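Local coordinates for protein glutathione S-transferase (Ceriporiopsis subvermispora, PDB 6J3E) that binds glutathione and probably transfers it to electrophilic substrates, as a serine-type fungal glutathione S-transferase, at residues E44-A49 against P141-F146. Numbering follows the deposited sequence.
Sequences EYPDIA and PRSEEF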
loop_
_atom_site.group_PDB
_atom_site.type_symbol
_atom_site.label_atom_id
_atom_site.label_comp_id
_atom_site.label_asym_id
_atom_site.label_seq_id
_atom_site.Cartn_x
_atom_site.Cartn_y
_atom_site.Cartn_z
ATOM N N GLU A 44 29.576 -10.538 -3.188
ATOM C CA GLU A 44 29.686 -9.781 -1.952
ATOM C C GLU A 44 29.113 -8.386 -2.151
ATOM O O GLU A 44 29.138 -7.829 -3.255
ATOM C CB GLU A 44 31.143 -9.695 -1.495
ATOM C CG GLU A 44 31.783 -11.031 -1.136
ATOM C CD GLU A 44 31.194 -11.677 0.115
ATOM O OE1 GLU A 44 30.557 -10.967 0.925
ATOM O OE2 GLU A 44 31.366 -12.907 0.284
ATOM N N TYR A 45 28.587 -7.827 -1.061
ATOM C CA TYR A 45 28.000 -6.488 -1.074
ATOM C C TYR A 45 28.847 -5.459 -1.806
ATOM O O TYR A 45 28.303 -4.752 -2.671
ATOM C CB TYR A 45 27.724 -6.032 0.368
ATOM C CG TYR A 45 26.261 -6.054 0.732
ATOM C CD1 TYR A 45 25.381 -5.110 0.200
ATOM C CD2 TYR A 45 25.748 -7.022 1.589
ATOM C CE1 TYR A 45 24.033 -5.123 0.525
ATOM C CE2 TYR A 45 24.392 -7.049 1.915
ATOM C CZ TYR A 45 23.542 -6.093 1.387
ATOM O OH TYR A 45 22.197 -6.106 1.699
ATOM N N PRO A 46 30.151 -5.322 -1.542
ATOM C CA PRO A 46 30.902 -4.232 -2.185
ATOM C C PRO A 46 31.165 -4.453 -3.680
ATOM O O PRO A 46 31.522 -3.489 -4.373
ATOM C CB PRO A 46 32.203 -4.180 -1.373
ATOM C CG PRO A 46 32.353 -5.561 -0.810
ATOM C CD PRO A 46 30.986 -6.109 -0.609
ATOM N N ASP A 47 30.987 -5.671 -4.192
ATOM C CA ASP A 47 31.159 -5.959 -5.606
ATOM C C ASP A 47 29.869 -5.839 -6.391
ATOM O O ASP A 47 29.892 -6.025 -7.612
ATOM C CB ASP A 47 31.714 -7.374 -5.823
ATOM C CG ASP A 47 32.879 -7.702 -4.908
ATOM O OD1 ASP A 47 33.676 -6.794 -4.590
ATOM O OD2 ASP A 47 32.986 -8.881 -4.500
ATOM N N ILE A 48 28.749 -5.545 -5.732
ATOM C CA ILE A 48 27.459 -5.632 -6.408
ATOM C C ILE A 48 27.415 -4.663 -7.583
ATOM O O ILE A 48 27.067 -5.037 -8.710
ATOM C CB ILE A 48 26.313 -5.382 -5.414
ATOM C CG1 ILE A 48 26.148 -6.588 -4.493
ATOM C CG2 ILE A 48 25.023 -5.127 -6.139
ATOM C CD1 ILE A 48 25.126 -6.381 -3.380
ATOM N N ALA A 49 27.783 -3.408 -7.336
ATOM C CA ALA A 49 27.831 -2.422 -8.404
ATOM C C ALA A 49 28.713 -2.915 -9.548
ATOM O O ALA A 49 28.290 -2.957 -10.715
ATOM C CB ALA A 49 28.339 -1.094 -7.846
ATOM N N PRO A 141 33.393 -11.183 5.947
ATOM C CA PRO A 141 34.118 -9.949 6.324
ATOM C C PRO A 141 34.123 -8.826 5.283
ATOM O O PRO A 141 33.981 -7.655 5.658
ATOM C CB PRO A 141 35.531 -10.477 6.594
ATOM C CG PRO A 141 35.312 -11.900 7.036
ATOM C CD PRO A 141 34.131 -12.412 6.278
ATOM N N ARG A 142 34.283 -9.128 3.990
ATOM C CA ARG A 142 34.293 -8.051 2.994
ATOM C C ARG A 142 32.936 -7.344 2.922
ATOM O O ARG A 142 32.872 -6.107 2.861
ATOM C CB ARG A 142 34.696 -8.600 1.620
ATOM C CG ARG A 142 36.096 -9.222 1.521
ATOM C CD ARG A 142 36.572 -9.286 0.060
ATOM N NE ARG A 142 36.428 -7.979 -0.584
ATOM C CZ ARG A 142 35.702 -7.744 -1.670
ATOM N NH1 ARG A 142 35.068 -8.738 -2.290
ATOM N NH2 ARG A 142 35.628 -6.508 -2.141
ATOM N N SER A 143 31.837 -8.119 2.924
ATOM C CA SER A 143 30.496 -7.532 2.970
ATOM C C SER A 143 30.234 -6.831 4.295
ATOM O O SER A 143 29.517 -5.823 4.324
ATOM C CB SER A 143 29.424 -8.602 2.747
ATOM O OG SER A 143 29.278 -8.960 1.376
ATOM N N GLU A 144 30.791 -7.351 5.397
ATOM C CA GLU A 144 30.556 -6.743 6.706
ATOM C C GLU A 144 31.171 -5.352 6.786
ATOM O O GLU A 144 30.540 -4.418 7.290
ATOM C CB GLU A 144 31.106 -7.637 7.817
ATOM C CG GLU A 144 30.663 -7.244 9.223
ATOM C CD GLU A 144 31.424 -6.049 9.792
ATOM O OE1 GLU A 144 30.865 -5.375 10.695
ATOM O OE2 GLU A 144 32.577 -5.791 9.345
ATOM N N GLU A 145 32.414 -5.197 6.318
ATOM C CA GLU A 145 33.017 -3.866 6.286
ATOM C C GLU A 145 32.135 -2.898 5.506
ATOM O O GLU A 145 31.821 -1.795 5.979
ATOM C CB GLU A 145 34.427 -3.947 5.676
ATOM C CG GLU A 145 35.234 -2.628 5.688
ATOM C CD GLU A 145 34.850 -1.650 4.565
ATOM O OE1 GLU A 145 34.833 -0.427 4.830
ATOM O OE2 GLU A 145 34.567 -2.086 3.421
ATOM N N PHE A 146 31.685 -3.322 4.320
ATOM C CA PHE A 146 30.850 -2.476 3.475
ATOM C C PHE A 146 29.484 -2.218 4.112
ATOM O O PHE A 146 28.990 -1.083 4.117
ATOM C CB PHE A 146 30.690 -3.141 2.108
ATOM C CG PHE A 146 29.873 -2.342 1.131
ATOM C CD1 PHE A 146 28.488 -2.406 1.147
ATOM C CD2 PHE A 146 30.497 -1.540 0.175
ATOM C CE1 PHE A 146 27.733 -1.678 0.236
ATOM C CE2 PHE A 146 29.750 -0.806 -0.737
ATOM C CZ PHE A 146 28.360 -0.885 -0.715
#
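Arg142 meets Asp47 end-on, its NH1 and NH2 each giving a hydrogen bond to a different carboxylate oxygen, so the pair forms a two-pronged salt bridge. Arg142 NH1 lies 3.0 Å from Asp47 OD2 and reaches its syn lone pair, while NH2 of Arg142 sits 3.1 Å from Asp47 OD1. The two flat groups are nearly coplanar, 19° apart, and the bend at chi3 (51°) helps swing the guanidinium back over Pro46, whose CG rests against one of its faces. An asparagine here, with one acceptor oxygen and no charge, would probably lose one of the two prongs and leave the arginine's charge without its mate. The second polar group centres on Ser143. Its hydroxyl accepts the backbone N-H of Tyr45 (Tyr45 N to Ser143 OG, 2.8 Å) and is modelled as donating to Glu44 OE1, at a spacing too short to be trusted; Glu44 OE2 is taken by Asn140. The Tyr45 bond above all joins the loop leading into helix 48-55 of the thioredoxin-like N-terminal domain to the first turn of helix 141-153 in the all-helical C-terminal domain, bridging the two domains of the GST fold at the surface. Apolar packing follows one turn along, at Phe146. With CG anti to the backbone N (chi1 -179°), it turns one ring face to Pro46, whose CA makes a CH-pi contact off-centre on that face, 4.0 Å from the centroid of the Phe146 ring. Pro46 CB touches Phe146 CD2 at 3.5 Å, and Tyr45 CB packs against Phe146 CD1. The Tyr45 ring itself heads off toward Arg151, a glutathione-binding residue.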